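PDB 4CJX: C-1-tetrahydrofolate synthase, cytoplasmic, putative from Trypanosoma brucei, which probably catalyses, as a homodimer, the NADP-dependent oxidation of methylenetetrahydrofolate and the hydrolysis of the resulting methenyltetrahydrofolate in one-carbon metabolism. Local coordinates for residues E181-R186 with N206-V211; V188-G193 with D231-A236; D225-S230 with G245-L250. All coordinates share one frame; numbering follows the deposited sequence.

How the interactions relate
All three contacts belong to the NAD(P)-binding domain. Interactions 1 and 2 have centres 13 Å apart and share strand 186-190: interaction 1 sets its beginning against strand 210-214, and interaction 2 pairs its later part with strand 232-235. Interaction 3, centred 12 Å from interaction 2, fastens the helix preceding that strand to the loop following it. Asp231 joins all three, OD2 lying 3.0 Å from Arg186 N in a probable hydrogen bond and OD1 2.9 Å from Lys249 NZ in a salt bridge. The Asp208 side chain of interaction 1 lies about 5 Å from a bound NADP, and the Ala236 side chain of interaction 2 about 11 Å from the bound inhibitor.

Interaction 1: E181-R186 with N206-V211; sequences EICGKR and NEDATV
Ile182 leans on Glu207 at an angle, its CG2 3.5 Å from the Glu207 CB. The same methyl reaches the CB of Ala209 at 3.7 Å, so one branch touches two residues of the facing chain. On Cys183 the sulfur extends opposite the backbone N (chi1 179°), and SG rests 3.7 Å from the Asp208 CB. Beyond that CB, the Asp208 carboxylate oxygen OD1 has salt-bridge partners in Arg157 and in Arg192 of the second subunit.

Here a type II turn, Ile182 to Lys185, meets the Schellman motif that closes helix 197-206, with Asp208 as its C' residue. They flank the start of parallel strands 186-190 and 210-214, which that helix joins in a beta-alpha-beta crossover. Gly184 N bonds to Asp208 O at 2.8 Å, almost straight at the hydrogen (173°) but approaching from 40° above the carbonyl plane. Thr210 N then bonds to Lys185 O at 2.9 Å, where the parallel pairing begins. Arg186 and Thr210 run side by side, CD of Arg186 3.9 Å from the Thr210 CB. Bends at chi2 and chi3 turn the guanidinium so that its edge meets, in plane, a water 3.0 Å from NE of Arg186, which donates to Thr210 O.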
loop_
_atom_site.group_PDB
_atom_site.type_symbol
_atom_site.label_atom_id
_atom_site.label_comp_id
_atom_site.label_asym_id
_atom_site.label_seq_id
_atom_site.Cartn_x
_atom_site.Cartn_y
_atom_site.Cartn_z
ATOM N N GLU B 181 0.214 7.029 22.448
ATOM C CA GLU B 181 1.258 7.445 21.528
ATOM C C GLU B 181 1.436 6.351 20.471
ATOM O O GLU B 181 1.322 5.171 20.775
ATOM C CB GLU B 181 2.563 7.692 22.310
ATOM C CG GLU B 181 3.724 8.211 21.470
ATOM C CD GLU B 181 3.534 9.641 20.971
ATOM O OE1 GLU B 181 2.853 10.447 21.650
ATOM O OE2 GLU B 181 4.090 9.979 19.895
ATOM N N ILE B 182 1.688 6.752 19.233
ATOM C CA ILE B 182 1.938 5.815 18.137
ATOM C C ILE B 182 3.384 5.889 17.599
ATOM O O ILE B 182 3.970 4.862 17.257
ATOM C CB ILE B 182 0.927 6.041 16.992
ATOM C CG1 ILE B 182 -0.477 5.650 17.468
ATOM C CG2 ILE B 182 1.292 5.225 15.762
ATOM C CD1 ILE B 182 -1.570 5.968 16.477
ATOM N N CYS B 183 3.932 7.096 17.519
ATOM C CA CYS B 183 5.278 7.340 17.009
ATOM C C CYS B 183 6.362 6.600 17.800
ATOM O O CYS B 183 6.451 6.734 19.015
ATOM C CB CYS B 183 5.565 8.846 17.060
ATOM S SG CYS B 183 7.213 9.312 16.479
ATOM N N GLY B 184 7.169 5.799 17.118
ATOM C CA GLY B 184 8.223 5.044 17.788
ATOM C C GLY B 184 7.757 3.721 18.373
ATOM O O GLY B 184 8.565 2.964 18.881
ATOM N N LYS B 185 6.459 3.428 18.297
ATOM C CA LYS B 185 5.897 2.235 18.928
ATOM C C LYS B 185 5.879 1.072 17.967
ATOM O O LYS B 185 5.877 1.253 16.733
ATOM C CB LYS B 185 4.470 2.504 19.400
ATOM C CG LYS B 185 4.365 3.635 20.391
ATOM C CD LYS B 185 5.274 3.403 21.597
ATOM C CE LYS B 185 4.928 4.371 22.708
ATOM N NZ LYS B 185 5.644 4.016 23.955
ATOM N N ARG B 186 5.876 -0.121 18.530
ATOM C CA ARG B 186 5.771 -1.321 17.722
ATOM C C ARG B 186 4.295 -1.699 17.545
ATOM O O ARG B 186 3.545 -1.846 18.536
ATOM C CB ARG B 186 6.549 -2.462 18.368
ATOM C CG ARG B 186 8.051 -2.197 18.517
ATOM C CD ARG B 186 8.793 -2.429 17.204
ATOM N NE ARG B 186 8.841 -3.858 16.865
ATOM C CZ ARG B 186 9.662 -4.724 17.453
ATOM N NH1 ARG B 186 10.500 -4.315 18.394
ATOM N NH2 ARG B 186 9.643 -5.999 17.102
ATOM N N ASN B 206 2.480 5.848 8.641
ATOM C CA ASN B 206 2.486 7.317 8.475
ATOM C C ASN B 206 2.607 8.063 9.799
ATOM O O ASN B 206 3.173 9.138 9.831
ATOM C CB ASN B 206 1.237 7.823 7.754
ATOM C CG ASN B 206 1.164 7.375 6.297
ATOM O OD1 ASN B 206 2.109 6.835 5.747
ATOM N ND2 ASN B 206 0.030 7.625 5.667
ATOM N N GLU B 207 2.088 7.498 10.882
ATOM C CA GLU B 207 2.264 8.063 12.235
ATOM C C GLU B 207 3.604 7.655 12.878
ATOM O O GLU B 207 3.773 7.833 14.089
ATOM C CB GLU B 207 1.139 7.613 13.190
ATOM C CG GLU B 207 -0.269 7.913 12.745
ATOM C CD GLU B 207 -0.590 9.389 12.697
ATOM O OE1 GLU B 207 -0.038 10.164 13.508
ATOM O OE2 GLU B 207 -1.391 9.794 11.828
ATOM N N ASP B 208 4.533 7.105 12.091
ATOM C CA ASP B 208 5.838 6.658 12.572
ATOM C C ASP B 208 5.831 5.487 13.557
ATOM O O ASP B 208 6.716 5.357 14.376
ATOM C CB ASP B 208 6.628 7.841 13.150
ATOM C CG ASP B 208 7.134 8.761 12.082
ATOM O OD1 ASP B 208 7.004 8.429 10.889
ATOM O OD2 ASP B 208 7.683 9.812 12.432
ATOM N N ALA B 209 4.849 4.616 13.467
ATOM C CA ALA B 209 4.963 3.318 14.125
ATOM C C ALA B 209 5.865 2.435 13.263
ATOM O O ALA B 209 5.988 2.668 12.053
ATOM C CB ALA B 209 3.605 2.680 14.276
ATOM N N THR B 210 6.468 1.434 13.906
ATOM C CA THR B 210 7.142 0.312 13.246
ATOM C C THR B 210 6.159 -0.848 13.124
ATOM O O THR B 210 5.876 -1.556 14.102
ATOM C CB THR B 210 8.363 -0.127 14.051
ATOM O OG1 THR B 210 9.238 0.990 14.161
ATOM C CG2 THR B 210 9.137 -1.290 13.378
ATOM N N VAL B 211 5.642 -1.042 11.917
ATOM C CA VAL B 211 4.512 -1.928 11.679
ATOM C C VAL B 211 4.955 -3.310 11.209
ATOM O O VAL B 211 5.766 -3.458 10.287
ATOM C CB VAL B 211 3.563 -1.314 10.612
ATOM C CG1 VAL B 211 2.419 -2.253 10.280
ATOM C CG2 VAL B 211 3.044 0.042 11.080
HETATM O O HOH W 1 6.727 -4.180 14.705
#

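Interaction 2: V188-G193 with D231-A236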
loop_
_atom_site.group_PDB
_atom_site.type_symbol
_atom_site.label_atom_id
_atom_site.label_comp_id
_atom_site.label_asym_id
_atom_site.label_seq_id
_atom_site.Cartn_x
_atom_site.Cartn_y
_atom_site.Cartn_z
ATOM N N VAL B 188 1.474 -4.302 15.524
ATOM C CA VAL B 188 1.143 -5.454 14.687
ATOM C C VAL B 188 -0.278 -5.332 14.163
ATOM O O VAL B 188 -1.219 -5.035 14.915
ATOM C CB VAL B 188 1.314 -6.842 15.356
ATOM C CG1 VAL B 188 0.472 -6.995 16.597
ATOM C CG2 VAL B 188 0.922 -7.947 14.389
ATOM N N VAL B 189 -0.402 -5.544 12.863
ATOM C CA VAL B 189 -1.669 -5.612 12.182
ATOM C C VAL B 189 -1.790 -7.072 11.731
ATOM O O VAL B 189 -0.915 -7.570 11.026
ATOM C CB VAL B 189 -1.685 -4.693 10.940
ATOM C CG1 VAL B 189 -3.010 -4.783 10.216
ATOM C CG2 VAL B 189 -1.468 -3.256 11.349
ATOM N N LEU B 190 -2.854 -7.750 12.158
ATOM C CA LEU B 190 -3.159 -9.095 11.695
ATOM C C LEU B 190 -4.241 -8.992 10.601
ATOM O O LEU B 190 -5.341 -8.422 10.829
ATOM C CB LEU B 190 -3.639 -9.968 12.849
ATOM C CG LEU B 190 -2.672 -10.104 14.048
ATOM C CD1 LEU B 190 -2.944 -9.023 15.083
ATOM C CD2 LEU B 190 -2.693 -11.504 14.693
ATOM N N GLY B 191 -3.934 -9.533 9.430
ATOM C CA GLY B 191 -4.838 -9.470 8.281
ATOM C C GLY B 191 -4.487 -8.328 7.353
ATOM O O GLY B 191 -3.886 -7.342 7.759
ATOM N N ARG B 192 -4.844 -8.472 6.088
ATOM C CA ARG B 192 -4.469 -7.502 5.078
ATOM C C ARG B 192 -5.634 -7.258 4.113
ATOM O O ARG B 192 -5.427 -7.128 2.914
ATOM C CB ARG B 192 -3.221 -8.006 4.344
ATOM C CG ARG B 192 -2.466 -6.950 3.572
ATOM C CD ARG B 192 -1.020 -7.359 3.385
ATOM N NE ARG B 192 -0.344 -6.489 2.452
ATOM C CZ ARG B 192 -0.255 -6.672 1.134
ATOM N NH1 ARG B 192 -0.808 -7.711 0.534
ATOM N NH2 ARG B 192 0.413 -5.779 0.402
ATOM N N GLY B 193 -6.840 -7.123 4.658
ATOM C CA GLY B 193 -8.029 -6.846 3.855
ATOM C C GLY B 193 -8.056 -5.442 3.242
ATOM O O GLY B 193 -7.650 -4.466 3.878
ATOM N N ASP B 231 3.324 -2.809 21.121
ATOM C CA ASP B 231 2.625 -1.790 21.895
ATOM C C ASP B 231 1.169 -1.584 21.466
ATOM O O ASP B 231 0.338 -1.126 22.251
ATOM C CB ASP B 231 3.369 -0.457 21.762
ATOM C CG ASP B 231 4.815 -0.542 22.284
ATOM O OD1 ASP B 231 4.987 -0.855 23.496
ATOM O OD2 ASP B 231 5.763 -0.311 21.481
ATOM N N ILE B 232 0.884 -1.870 20.201
ATOM C CA ILE B 232 -0.444 -1.690 19.658
ATOM C C ILE B 232 -0.803 -2.885 18.785
ATOM O O ILE B 232 -0.028 -3.273 17.911
ATOM C CB ILE B 232 -0.548 -0.405 18.817
ATOM C CG1 ILE B 232 -0.399 0.829 19.697
ATOM C CG2 ILE B 232 -1.879 -0.380 18.071
ATOM C CD1 ILE B 232 -0.014 2.066 18.914
ATOM N N VAL B 233 -1.979 -3.460 19.042
ATOM C CA VAL B 233 -2.456 -4.606 18.291
ATOM C C VAL B 233 -3.754 -4.236 17.545
ATOM O O VAL B 233 -4.744 -3.836 18.172
ATOM C CB VAL B 233 -2.762 -5.819 19.197
ATOM C CG1 VAL B 233 -3.384 -6.944 18.361
ATOM C CG2 VAL B 233 -1.520 -6.304 19.969
ATOM N N VAL B 234 -3.719 -4.364 16.222
ATOM C CA VAL B 234 -4.883 -4.226 15.396
ATOM C C VAL B 234 -5.138 -5.530 14.691
ATOM O O VAL B 234 -4.468 -5.868 13.717
ATOM C CB VAL B 234 -4.737 -3.136 14.327
ATOM C CG1 VAL B 234 -6.029 -3.041 13.547
ATOM C CG2 VAL B 234 -4.377 -1.799 14.978
ATOM N N SER B 235 -6.157 -6.247 15.175
ATOM C CA SER B 235 -6.501 -7.542 14.639
ATOM C C SER B 235 -7.699 -7.467 13.692
ATOM O O SER B 235 -8.806 -7.187 14.118
ATOM C CB SER B 235 -6.812 -8.536 15.764
ATOM O OG SER B 235 -6.590 -9.834 15.255
ATOM N N ALA B 236 -7.464 -7.795 12.432
ATOM C CA ALA B 236 -8.492 -7.725 11.388
ATOM C C ALA B 236 -8.379 -8.941 10.479
ATOM O O ALA B 236 -8.401 -8.840 9.244
ATOM C CB ALA B 236 -8.320 -6.439 10.599
HETATM O O HOH W 2 -8.232 -7.036 7.049
#
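Val188 N donates its hydrogen to Ile232 O at 3.0 Å, opening the pairing, and Val188 O accepts from Val234 N at 2.9 Å. Both bonds lie nearly in line with the accepting carbonyl. The short axes of the two strands approach to 4.7 Å and diverge by only 12°, which marks the pairing as parallel. The Val188 side chain lies beside that of Val233, pointing the same way, and chi1 of 59° places its CG1 between the backbone N and the carbonyl carbon, 4.0 Å from the Val233 CG2.

At Val189 the side chain turns to the other face, level with Val234, while its CA directs a CA-H...O contact at Val234 O, 3.2 Å away. That oxygen is also the hydrogen-bond acceptor for Leu190 N, so two neighbouring residues share it. Leu190 returns to the Val188 face with chi2 at 91°, an uncommon value; its CD1 sits 3.9 Å from the Val233 CG1 and also touches Ser235 OG, a hydroxyl hydrogen-bonded to Asp276. Leu190 O then takes the last ladder bond, 2.7 Å from Ala236 N.

From Gly191, whose phi is positive, the chain leaves the strand. A water closes the widening gap, accepting from Gly193 N and donating to Ala236 O, 2.8 Å from each. The strands part here at the carboxyl ends of a Rossmann-type sheet, between neighbours from which its two halves run in opposite directions; Arg192 in the following loop is seen to bind NADP in this protein, though not in this chain's model. Outward from the pair lie strand 210-214 beside 186-190 and strand 253-256 beside 232-235. Val189 and Val234 face helix 197-206, whereas Val188 and Leu190 are covered by Ile226 and Ile223 of helix 220-228.

Interaction 3: D225-S230 with G245-L250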
loop_
_atom_site.group_PDB
_atom_site.type_symbol
_atom_site.label_atom_id
_atom_site.label_comp_id
_atom_site.label_asym_id
_atom_site.label_seq_id
_atom_site.Cartn_x
_atom_site.Cartn_y
_atom_site.Cartn_z
ATOM N N ASP B 225 5.189 -14.337 19.185
ATOM C CA ASP B 225 6.385 -13.552 19.354
ATOM C C ASP B 225 6.172 -12.076 18.950
ATOM O O ASP B 225 6.622 -11.170 19.626
ATOM C CB ASP B 225 7.454 -14.133 18.459
ATOM C CG ASP B 225 8.803 -13.535 18.708
ATOM O OD1 ASP B 225 9.316 -13.670 19.859
ATOM O OD2 ASP B 225 9.383 -12.967 17.745
ATOM N N ILE B 226 5.473 -11.864 17.840
ATOM C CA ILE B 226 5.251 -10.537 17.325
ATOM C C ILE B 226 4.285 -9.772 18.239
ATOM O O ILE B 226 4.563 -8.636 18.627
ATOM C CB ILE B 226 4.813 -10.609 15.840
ATOM C CG1 ILE B 226 6.051 -10.983 14.991
ATOM C CG2 ILE B 226 4.226 -9.263 15.372
ATOM C CD1 ILE B 226 5.736 -11.539 13.611
ATOM N N VAL B 227 3.171 -10.411 18.610
ATOM C CA VAL B 227 2.170 -9.773 19.484
ATOM C C VAL B 227 2.822 -9.412 20.837
ATOM O O VAL B 227 2.544 -8.350 21.395
ATOM C CB VAL B 227 0.930 -10.700 19.727
ATOM C CG1 VAL B 227 0.067 -10.196 20.867
ATOM C CG2 VAL B 227 0.100 -10.854 18.462
ATOM N N ARG B 228 3.672 -10.296 21.354
ATOM C CA ARG B 228 4.337 -10.080 22.651
ATOM C C ARG B 228 5.181 -8.816 22.652
ATOM O O ARG B 228 5.393 -8.172 23.692
ATOM C CB ARG B 228 5.243 -11.261 23.006
ATOM C CG ARG B 228 4.518 -12.465 23.571
ATOM C CD ARG B 228 5.492 -13.577 23.950
ATOM N NE ARG B 228 4.761 -14.813 24.225
ATOM C CZ ARG B 228 4.947 -15.984 23.617
ATOM N NH1 ARG B 228 5.892 -16.144 22.692
ATOM N NH2 ARG B 228 4.174 -17.013 23.960
ATOM N N ALA B 229 5.684 -8.459 21.483
ATOM C CA ALA B 229 6.545 -7.306 21.392
ATOM C C ALA B 229 5.776 -6.034 20.992
ATOM O O ALA B 229 6.379 -4.969 20.859
ATOM C CB ALA B 229 7.666 -7.611 20.401
ATOM N N SER B 230 4.470 -6.121 20.769
ATOM C CA SER B 230 3.766 -5.010 20.187
ATOM C C SER B 230 3.081 -4.111 21.227
ATOM O O SER B 230 2.343 -4.584 22.076
ATOM C CB SER B 230 2.729 -5.506 19.174
ATOM O OG SER B 230 3.286 -6.436 18.265
ATOM N N GLY B 245 -4.944 -13.940 24.858
ATOM C CA GLY B 245 -4.752 -12.903 25.842
ATOM C C GLY B 245 -3.375 -12.820 26.463
ATOM O O GLY B 245 -2.888 -11.716 26.774
ATOM N N GLU B 246 -2.748 -13.983 26.642
ATOM C CA GLU B 246 -1.482 -14.067 27.361
ATOM C C GLU B 246 -0.334 -13.581 26.485
ATOM O O GLU B 246 0.742 -13.362 26.971
ATOM C CB GLU B 246 -1.200 -15.497 27.855
ATOM C CG GLU B 246 -1.321 -16.585 26.786
ATOM C CD GLU B 246 -2.734 -17.209 26.645
ATOM O OE1 GLU B 246 -3.789 -16.554 26.966
ATOM O OE2 GLU B 246 -2.780 -18.385 26.173
ATOM N N TRP B 247 -0.554 -13.439 25.184
ATOM C CA TRP B 247 0.475 -12.825 24.335
ATOM C C TRP B 247 0.511 -11.312 24.479
ATOM O O TRP B 247 1.484 -10.666 24.109
ATOM C CB TRP B 247 0.213 -13.144 22.873
ATOM C CG TRP B 247 0.138 -14.577 22.537
ATOM C CD1 TRP B 247 0.613 -15.651 23.275
ATOM C CD2 TRP B 247 -0.377 -15.112 21.339
ATOM N NE1 TRP B 247 0.369 -16.815 22.600
ATOM C CE2 TRP B 247 -0.244 -16.509 21.411
ATOM C CE3 TRP B 247 -0.960 -14.540 20.197
ATOM C CZ2 TRP B 247 -0.663 -17.338 20.389
ATOM C CZ3 TRP B 247 -1.371 -15.363 19.192
ATOM C CH2 TRP B 247 -1.215 -16.744 19.285
ATOM N N ILE B 248 -0.550 -10.715 24.989
ATOM C CA ILE B 248 -0.660 -9.256 24.944
ATOM C C ILE B 248 0.375 -8.655 25.867
ATOM O O ILE B 248 0.457 -9.062 27.011
ATOM C CB ILE B 248 -2.062 -8.788 25.393
ATOM C CG1 ILE B 248 -3.145 -9.353 24.461
ATOM C CG2 ILE B 248 -2.131 -7.256 25.457
ATOM C CD1 ILE B 248 -3.065 -8.911 23.021
ATOM N N LYS B 249 1.130 -7.677 25.361
ATOM C CA LYS B 249 2.130 -6.966 26.139
ATOM C C LYS B 249 1.436 -6.077 27.161
ATOM O O LYS B 249 0.449 -5.376 26.846
ATOM C CB LYS B 249 3.011 -6.097 25.219
ATOM C CG LYS B 249 4.082 -5.282 25.942
ATOM C CD LYS B 249 4.821 -4.386 24.971
ATOM C CE LYS B 249 5.753 -3.451 25.694
ATOM N NZ LYS B 249 6.714 -2.877 24.714
ATOM N N LEU B 250 1.961 -6.092 28.384
ATOM C CA LEU B 250 1.344 -5.367 29.478
ATOM C C LEU B 250 1.281 -3.888 29.110
ATOM O O LEU B 250 2.282 -3.290 28.754
ATOM C CB LEU B 250 2.114 -5.586 30.802
ATOM C CG LEU B 250 2.222 -7.047 31.266
ATOM C CD1 LEU B 250 3.187 -7.252 32.420
ATOM C CD2 LEU B 250 0.852 -7.529 31.665
HETATM O O HOH W 3 0.786 -6.870 22.619
#
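A single water ties Val227 and Ser230 to Lys249: it donates to Val227 O at 2.6 Å and to Ser230 O at 2.8 Å, and accepts from Lys249 N at 2.9 Å. Three bonds therefore fix it between the end of helix 220-228 and the connection that leads from strand 232-235 to strand 253-256 of the Rossmann-type domain. Apart from this bridge, the direct contact is made by packing.

Val227 supplies the apolar centre. With chi1 at 167° its CG1 stands opposite the backbone N and reaches toward the facing loop, 3.6 Å from the Trp247 CB, while the Ile248 CD1 closes on the same methyl from further along the loop. The Trp247 side chain also touches Leu220, Ile223 and Ala224 of the helix, from within a short 3-10 segment, 245-247.

Arg228 passes close to the Trp247 backbone, its CA making a CA-H...O contact of 3.3 Å with Trp247 O. In one of two modelled conformers its extended chain brings NH2 3.9 Å from the Trp247 CD1, with guanidinium and ring planes 75° apart; this is no stack, and the tip's position is doubtful.

Lys249 starts toward residues 225-230, and its extended chain (chi1 179°) runs past two carbonyls: CB lies 3.5 Å from Arg228 O, and CB and CD both touch Ser230 O. The ammonium NZ is held by Asp231 OD1 in a salt bridge. Within the helix end, Ile226 O is gripped from opposite faces of its carbonyl plane by Ala229 N and by Ser230 OG, the latter only 2.6 Å away.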